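Local coordinates for protein benzoylformate Decarboxylase (Polynucleobacter necessarius, PDB 4K9Q) that probably catalyses the decarboxylation of benzoylformate to benzaldehyde and carbon dioxide, using bound thiamine diphosphate and a magnesium ion, at residues Leu356-Glu361 / Glu499-Leu504; Gly476-Gly481 / Ile524-Lys529. All coordinates share one frame; numbering follows the deposited sequence.

Contact 1 (Leu356-Glu361 / Glu499-Leu504); sequences LEVLKE and ETLDEL
The backbone N of E499 donates a nearly straight 2.9 Å bond (169°) to OE1 of E503, meeting the carboxylate from above its plane and tying the loop to the first turn of helix 501-513, whose L501 and L504 pack against V358 and L359 of helix 352-361. This is helix-to-helix packing in the C-terminal thiamine diphosphate-binding domain, where helix 501-513 forms the connection of a beta-alpha-beta crossover between strands 494-497 and 517-523. T500 is the N-cap of that helix: its OG1 accepts from E503 N at 3.0 Å, so E503 is held at both its amide and its carboxylate.

No hydrogen bond joins the two segments; the interface is aliphatic. V358 divides its branches between the two leucines. With CG1 anti to the backbone N (chi1 171°), that methyl meets CD2 of L504 at 3.8 Å, while CG2 reaches CD2 of L501 at 4.0 Å. Replacing V358 by alanine would probably open a gap between the helices and leave L504 CD2 and L501 CD2 without the methyls they rest on. L501 also packs on A354 and V355, one turn earlier in helix 352-361, and R345 from a loop touches both V358 and L501. L504 also touches I520 and V522 of strand 517-523, which joins the helix pair to the six-stranded parallel sheet of this domain. L504 itself has CG anti to the backbone N (chi1 174°), sending its two methyls toward helix 352-361. CD2 takes the valine, whereas CD1 meets CD2 of L359 at 4.1 Å, these two leucine side chains crossing at about a right angle.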
ATOM      1  N   LEU A 356      40.260 -23.032  -0.384  1.00 10.31           N
ATOM      2  CA  LEU A 356      39.249 -23.679   0.447  1.00 13.26           C
ATOM      3  C   LEU A 356      39.774 -24.947   1.127  1.00 12.23           C
ATOM      4  O   LEU A 356      39.523 -25.166   2.314  1.00 14.05           O
ATOM      5  CB  LEU A 356      38.001 -23.988  -0.373  1.00 10.11           C
ATOM      6  CG  LEU A 356      37.182 -22.770  -0.803  1.00 10.95           C
ATOM      7  CD1 LEU A 356      36.287 -23.151  -1.954  1.00 10.03           C
ATOM      8  CD2 LEU A 356      36.384 -22.188   0.380  1.00 12.21           C
ATOM      9  N   GLU A 357      40.499 -25.776   0.379  1.00 13.54           N
ATOM     10  CA  GLU A 357      41.114 -26.977   0.947  1.00 14.28           C
ATOM     11  C   GLU A 357      42.047 -26.654   2.108  1.00 17.25           C
ATOM     12  O   GLU A 357      42.055 -27.361   3.117  1.00 15.64           O
ATOM     13  CB  GLU A 357      41.897 -27.740  -0.116  1.00 11.72           C
ATOM     14  CG  GLU A 357      41.038 -28.449  -1.148  1.00 14.02           C
ATOM     15  CD  GLU A 357      41.897 -29.082  -2.219  1.00 16.82           C
ATOM     16  OE1 GLU A 357      42.742 -29.929  -1.857  1.00 18.66           O
ATOM     17  OE2 GLU A 357      41.751 -28.717  -3.409  1.00 15.02           O
ATOM     18  N   VAL A 358      42.843 -25.597   1.959  1.00 13.06           N
ATOM     19  CA  VAL A 358      43.750 -25.170   3.025  1.00 12.00           C
ATOM     20  C   VAL A 358      42.977 -24.738   4.273  1.00 13.71           C
ATOM     21  O   VAL A 358      43.353 -25.055   5.402  1.00 14.41           O
ATOM     22  CB  VAL A 358      44.704 -24.057   2.542  1.00 14.14           C
ATOM     23  CG1 VAL A 358      45.486 -23.473   3.710  1.00 15.99           C
ATOM     24  CG2 VAL A 358      45.646 -24.627   1.494  1.00 16.88           C
ATOM     25  N   LEU A 359      41.872 -24.029   4.076  1.00 12.86           N
ATOM     26  CA  LEU A 359      41.058 -23.638   5.218  1.00 12.22           C
ATOM     27  C   LEU A 359      40.451 -24.872   5.891  1.00 14.25           C
ATOM     28  O   LEU A 359      40.511 -25.014   7.111  1.00 14.60           O
ATOM     29  CB  LEU A 359      39.957 -22.677   4.787  1.00 12.50           C
ATOM     30  CG  LEU A 359      40.396 -21.331   4.238  1.00 12.79           C
ATOM     31  CD1 LEU A 359      39.168 -20.544   3.805  1.00 14.76           C
ATOM     32  CD2 LEU A 359      41.169 -20.571   5.299  1.00 15.28           C
ATOM     33  N   LYS A 360      39.888 -25.768   5.090  1.00 14.40           N
ATOM     34  CA  LYS A 360      39.248 -26.966   5.623  1.00 13.31           C
ATOM     35  C   LYS A 360      40.228 -27.818   6.446  1.00 16.56           C
ATOM     36  O   LYS A 360      39.937 -28.188   7.591  1.00 16.27           O
ATOM     37  CB  LYS A 360      38.613 -27.775   4.482  1.00 14.21           C
ATOM     38  CG  LYS A 360      38.062 -29.125   4.884  1.00 20.12           C
ATOM     39  CD  LYS A 360      36.923 -29.000   5.872  1.00 22.73           C
ATOM     40  CE  LYS A 360      36.501 -30.373   6.380  1.00 28.63           C
ATOM     41  NZ  LYS A 360      35.276 -30.316   7.215  1.00 36.42           N
ATOM     42  N   GLU A 361      41.397 -28.099   5.880  1.00 15.86           N
ATOM     43  CA  GLU A 361      42.333 -29.018   6.526  1.00 14.68           C
ATOM     44  C   GLU A 361      42.969 -28.439   7.788  1.00 18.10           C
ATOM     45  O   GLU A 361      43.584 -29.173   8.559  1.00 21.69           O
ATOM     46  CB  GLU A 361      43.405 -29.496   5.538  1.00 19.01           C
ATOM     47  CG  GLU A 361      44.366 -28.423   5.098  1.00 17.60           C
ATOM     48  CD  GLU A 361      45.205 -28.832   3.892  1.00 22.36           C
ATOM     49  OE1 GLU A 361      44.940 -29.900   3.291  1.00 24.88           O
ATOM     50  OE2 GLU A 361      46.127 -28.071   3.539  1.00 22.65           O
ATOM     51  N   GLU A 499      49.980 -14.239   0.279  1.00 13.96           N
ATOM     52  CA  GLU A 499      50.285 -14.448  -1.139  1.00 16.27           C
ATOM     53  C   GLU A 499      50.587 -15.901  -1.487  1.00 19.24           C
ATOM     54  O   GLU A 499      50.756 -16.236  -2.661  1.00 18.59           O
ATOM     55  CB  GLU A 499      51.459 -13.566  -1.580  1.00 23.83           C
ATOM     56  CG  GLU A 499      51.211 -12.064  -1.469  1.00 22.28           C
ATOM     57  CD  GLU A 499      50.308 -11.529  -2.566  1.00 29.93           C
ATOM     58  OE1 GLU A 499      49.995 -12.283  -3.513  1.00 29.81           O
ATOM     59  OE2 GLU A 499      49.905 -10.348  -2.484  1.00 33.95           O
ATOM     60  N   THR A 500      50.688 -16.757  -0.474  1.00 13.76           N
ATOM     61  CA  THR A 500      50.892 -18.187  -0.717  1.00 14.98           C
ATOM     62  C   THR A 500      49.990 -19.012   0.175  1.00 13.88           C
ATOM     63  O   THR A 500      49.482 -18.519   1.184  1.00 13.10           O
ATOM     64  CB  THR A 500      52.342 -18.637  -0.419  1.00 16.50           C
ATOM     65  OG1 THR A 500      52.582 -18.595   0.994  1.00 16.57           O
ATOM     66  CG2 THR A 500      53.366 -17.764  -1.156  1.00 20.78           C
ATOM     67  N   LEU A 501      49.819 -20.280  -0.179  1.00 15.18           N
ATOM     68  CA  LEU A 501      49.010 -21.184   0.636  1.00 14.27           C
ATOM     69  C   LEU A 501      49.639 -21.448   2.008  1.00 13.61           C
ATOM     70  O   LEU A 501      48.927 -21.651   2.985  1.00 14.49           O
ATOM     71  CB  LEU A 501      48.732 -22.491  -0.112  1.00 14.03           C
ATOM     72  CG  LEU A 501      47.888 -22.360  -1.384  1.00 12.40           C
ATOM     73  CD1 LEU A 501      47.728 -23.721  -2.047  1.00 14.30           C
ATOM     74  CD2 LEU A 501      46.511 -21.754  -1.080  1.00 13.15           C
ATOM     75  N   ASP A 502      50.972 -21.435   2.095  1.00 17.02           N
ATOM     76  CA  ASP A 502      51.614 -21.554   3.406  1.00 17.36           C
ATOM     77  C   ASP A 502      51.351 -20.320   4.274  1.00 15.51           C
ATOM     78  O   ASP A 502      51.106 -20.429   5.477  1.00 15.38           O
ATOM     79  CB  ASP A 502      53.118 -21.816   3.277  1.00 18.44           C
ATOM     80  CG  ASP A 502      53.765 -22.120   4.614  0.53 21.08           C
ATOM     81  OD1 ASP A 502      54.619 -21.327   5.069  0.55 21.87           O
ATOM     82  OD2 ASP A 502      53.394 -23.146   5.231  0.62 23.33           O
ATOM     83  N   GLU A 503      51.403 -19.141   3.668  1.00 14.54           N
ATOM     84  CA  GLU A 503      51.073 -17.920   4.395  1.00 15.40           C
ATOM     85  C   GLU A 503      49.619 -17.949   4.853  1.00 14.01           C
ATOM     86  O   GLU A 503      49.303 -17.532   5.968  1.00 14.49           O
ATOM     87  CB  GLU A 503      51.336 -16.686   3.538  1.00 14.14           C
ATOM     88  CG  GLU A 503      52.829 -16.398   3.340  1.00 19.08           C
ATOM     89  CD  GLU A 503      53.091 -15.193   2.463  1.00 26.57           C
ATOM     90  OE1 GLU A 503      52.134 -14.458   2.137  1.00 22.07           O
ATOM     91  OE2 GLU A 503      54.270 -14.976   2.102  1.00 23.55           O
ATOM     92  N   LEU A 504      48.738 -18.446   3.987  1.00 13.65           N
ATOM     93  CA  LEU A 504      47.336 -18.590   4.362  1.00 11.40           C
ATOM     94  C   LEU A 504      47.185 -19.502   5.570  1.00 13.42           C
ATOM     95  O   LEU A 504      46.454 -19.183   6.499  1.00 13.32           O
ATOM     96  CB  LEU A 504      46.512 -19.141   3.191  1.00 12.30           C
ATOM     97  CG  LEU A 504      45.053 -19.474   3.515  1.00 15.38           C
ATOM     98  CD1 LEU A 504      44.310 -18.226   3.972  1.00 14.05           C
ATOM     99  CD2 LEU A 504      44.410 -20.075   2.285  1.00 13.82           C
TER

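Contact 2 (Gly476-Gly481 / Ile524-Lys529); sequences GLDLPG and ITKELK
K526 runs extended as far as CD and then bends twice, at chi3 (97°) and chi4 (-68°), which carries its NZ round toward D478, whose CG stands beside its own backbone N (chi1 -69°). The two side chains approach at about a right angle and meet only through their charged ends, with D478 OD1 and K526 NZ 4.0 Å apart, a long salt bridge at the protein surface. The contact links two irregular segments of the C-terminal thiamine diphosphate-binding domain: the loop between helices 460-468 and 484-490, and the tail leaving strand 517-523, which opens with an ST turn at T525.

Each charge has a stronger partner outside the pair. K463 NZ of helix 460-468 forms a salt bridge with OD1 of D478, and K526 NZ forms one with OE1 of E458, a residue of the magnesium site with D429 and N456. The charges therefore follow one another as K463, D478, K526 and E458, and the lysine of the tail, whose side chain lies about 8 Å from the magnesium ion, touches a residue of the metal site and may temper the negative charge of the E458 carboxylate. The backbones stay well separated, the nearest CA atoms, those of D478 and K526, being 10.2 Å apart. On the loop side, P480 O accepts a hydrogen bond from Y440 OH of the second subunit, while L477 and L479 pack on P24 and L45 of that subunit. Immediately before K526, T525 OG1 closes the ST turn by accepting from E527 N at 3.1 Å.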
ATOM      1  N   GLY A 476      30.964  -1.874 -15.198  1.00 12.70           N
ATOM      2  CA  GLY A 476      30.955  -1.997 -13.747  1.00 17.67           C
ATOM      3  C   GLY A 476      31.215  -3.374 -13.150  1.00 15.38           C
ATOM      4  O   GLY A 476      30.849  -3.622 -11.997  1.00 16.93           O
ATOM      5  N   LEU A 477      31.871  -4.259 -13.898  1.00 12.43           N
ATOM      6  CA  LEU A 477      32.100  -5.609 -13.398  1.00 12.11           C
ATOM      7  C   LEU A 477      33.488  -5.797 -12.791  1.00 13.64           C
ATOM      8  O   LEU A 477      33.737  -6.787 -12.092  1.00 13.74           O
ATOM      9  CB  LEU A 477      31.830  -6.649 -14.489  1.00 11.79           C
ATOM     10  CG  LEU A 477      30.418  -6.656 -15.096  1.00 11.85           C
ATOM     11  CD1 LEU A 477      30.246  -7.841 -16.038  1.00 15.38           C
ATOM     12  CD2 LEU A 477      29.357  -6.673 -14.001  1.00 12.60           C
ATOM     13  N   ASP A 478      34.383  -4.847 -13.046  1.00 11.69           N
ATOM     14  CA  ASP A 478      35.747  -4.915 -12.503  1.00 12.35           C
ATOM     15  C   ASP A 478      35.920  -4.045 -11.266  1.00 13.97           C
ATOM     16  O   ASP A 478      35.336  -2.963 -11.172  1.00 14.55           O
ATOM     17  CB  ASP A 478      36.769  -4.534 -13.569  1.00 16.25           C
ATOM     18  CG  ASP A 478      36.856  -5.569 -14.669  1.00 22.86           C
ATOM     19  OD1 ASP A 478      37.048  -6.759 -14.340  1.00 24.04           O
ATOM     20  OD2 ASP A 478      36.710  -5.198 -15.849  1.00 28.84           O
ATOM     21  N   LEU A 479      36.729  -4.525 -10.322  1.00 11.02           N
ATOM     22  CA  LEU A 479      36.939  -3.842  -9.050  1.00 11.71           C
ATOM     23  C   LEU A 479      38.420  -3.592  -8.741  1.00 11.59           C
ATOM     24  O   LEU A 479      38.936  -4.066  -7.731  1.00 12.47           O
ATOM     25  CB  LEU A 479      36.344  -4.668  -7.913  1.00 12.91           C
ATOM     26  CG  LEU A 479      34.851  -4.952  -7.978  1.00 15.88           C
ATOM     27  CD1 LEU A 479      34.434  -5.915  -6.858  1.00 16.04           C
ATOM     28  CD2 LEU A 479      34.052  -3.644  -7.933  1.00 13.11           C
ATOM     29  N   PRO A 480      39.103  -2.819  -9.597  1.00 13.04           N
ATOM     30  CA  PRO A 480      40.492  -2.477  -9.285  1.00 16.36           C
ATOM     31  C   PRO A 480      40.603  -1.493  -8.126  1.00 14.60           C
ATOM     32  O   PRO A 480      39.639  -0.799  -7.770  1.00 13.66           O
ATOM     33  CB  PRO A 480      40.966  -1.797 -10.572  1.00 13.81           C
ATOM     34  CG  PRO A 480      39.724  -1.157 -11.099  1.00 14.66           C
ATOM     35  CD  PRO A 480      38.655  -2.188 -10.847  1.00 12.35           C
ATOM     36  N   GLY A 481      41.788  -1.440  -7.536  1.00 13.71           N
ATOM     37  CA  GLY A 481      42.093  -0.414  -6.561  1.00 13.01           C
ATOM     38  C   GLY A 481      41.389  -0.465  -5.215  1.00 15.14           C
ATOM     39  O   GLY A 481      41.180   0.576  -4.610  1.00 16.45           O
ATOM     40  N   ILE A 524      43.214 -14.235  -5.630  1.00 10.55           N
ATOM     41  CA  ILE A 524      43.005 -15.454  -6.390  1.00 11.71           C
ATOM     42  C   ILE A 524      42.966 -15.145  -7.876  1.00 12.88           C
ATOM     43  O   ILE A 524      42.872 -13.981  -8.283  1.00 14.38           O
ATOM     44  CB  ILE A 524      41.708 -16.190  -5.973  1.00 11.61           C
ATOM     45  CG1 ILE A 524      40.488 -15.273  -6.134  1.00 14.05           C
ATOM     46  CG2 ILE A 524      41.837 -16.699  -4.529  1.00 14.08           C
ATOM     47  CD1 ILE A 524      39.149 -16.008  -6.077  1.00 12.54           C
ATOM     48  N   THR A 525      43.046 -16.195  -8.681  1.00 12.66           N
ATOM     49  CA  THR A 525      42.902 -16.069 -10.115  1.00 13.84           C
ATOM     50  C   THR A 525      41.600 -15.353 -10.457  1.00 17.91           C
ATOM     51  O   THR A 525      40.597 -15.479  -9.732  1.00 15.94           O
ATOM     52  CB  THR A 525      42.937 -17.449 -10.784  1.00 19.09           C
ATOM     53  OG1 THR A 525      42.771 -17.307 -12.199  1.00 17.02           O
ATOM     54  CG2 THR A 525      41.840 -18.345 -10.210  1.00 14.57           C
ATOM     55  N   LYS A 526      41.641 -14.586 -11.545  1.00 17.17           N
ATOM     56  CA  LYS A 526      40.472 -13.892 -12.067  1.00 21.91           C
ATOM     57  C   LYS A 526      39.703 -14.797 -13.015  1.00 24.27           C
ATOM     58  O   LYS A 526      38.581 -14.476 -13.414  1.00 26.55           O
ATOM     59  CB  LYS A 526      40.876 -12.595 -12.779  1.00 19.34           C
ATOM     60  CG  LYS A 526      41.624 -11.602 -11.893  1.00 28.44           C
ATOM     61  CD  LYS A 526      42.074 -10.371 -12.674  1.00 30.01           C
ATOM     62  CE  LYS A 526      41.113  -9.193 -12.519  1.00 36.61           C
ATOM     63  NZ  LYS A 526      39.776  -9.402 -13.150  1.00 34.58           N
ATOM     64  N   GLU A 527      40.300 -15.932 -13.374  1.00 19.99           N
ATOM     65  CA  GLU A 527      39.617 -16.887 -14.229  1.00 22.87           C
ATOM     66  C   GLU A 527      38.426 -17.430 -13.465  1.00 24.98           C
ATOM     67  O   GLU A 527      38.469 -17.560 -12.240  1.00 27.72           O
ATOM     68  CB  GLU A 527      40.543 -18.022 -14.679  1.00 27.28           C
ATOM     69  CG  GLU A 527      41.757 -17.559 -15.489  1.00 25.15           C
ATOM     70  CD  GLU A 527      41.390 -16.676 -16.678  0.63 31.20           C
ATOM     71  OE1 GLU A 527      40.382 -16.967 -17.353  1.00 40.77           O
ATOM     72  OE2 GLU A 527      42.110 -15.689 -16.936  0.25 27.10           O
ATOM     73  N   LEU A 528      37.358 -17.732 -14.193  1.00 26.31           N
ATOM     74  CA  LEU A 528      36.119 -18.177 -13.575  1.00 23.84           C
ATOM     75  C   LEU A 528      35.613 -19.448 -14.241  1.00 27.55           C
ATOM     76  O   LEU A 528      35.589 -19.558 -15.470  1.00 26.65           O
ATOM     77  CB  LEU A 528      35.051 -17.080 -13.681  1.00 21.92           C
ATOM     78  CG  LEU A 528      35.302 -15.764 -12.936  1.00 22.41           C
ATOM     79  CD1 LEU A 528      34.531 -14.636 -13.598  1.00 17.60           C
ATOM     80  CD2 LEU A 528      34.901 -15.893 -11.463  1.00 22.61           C
ATOM     81  N   LYS A 529      35.217 -20.408 -13.417  1.00 26.37           N
ATOM     82  CA  LYS A 529      34.583 -21.617 -13.912  1.00 28.24           C
ATOM     83  C   LYS A 529      33.190 -21.278 -14.435  1.00 29.14           C
ATOM     84  O   LYS A 529      32.698 -20.169 -14.222  0.70 23.12           O
ATOM     85  CB  LYS A 529      34.521 -22.663 -12.799  1.00 29.64           C
ATOM     86  CG  LYS A 529      35.905 -23.148 -12.379  1.00 29.19           C
ATOM     87  CD  LYS A 529      35.875 -23.898 -11.066  1.00 30.37           C
ATOM     88  CE  LYS A 529      37.291 -24.251 -10.617  1.00 36.07           C
ATOM     89  NZ  LYS A 529      37.993 -25.101 -11.620  1.00 38.95           N
TER

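Overall arrangement
Both contacts lie in the C-terminal thiamine diphosphate-binding domain, on the same side of the chain's centre, with their centres 20 Å apart and their nearest atoms about 7 Å apart without touching. Along the chain their segments alternate: 356-361, 476-481, 499-504, then 524-529. Strand 517-523 connects them, since L504 of contact 1 rests on it and the tail of contact 2 continues from it. Helix 352-361 is shared as well, its V355 and P352 meeting I524 and T525 of that tail. Contact 1 is buried, apolar helix packing beside the sheet, whereas contact 2 is a charged surface link close to the magnesium site and the second subunit.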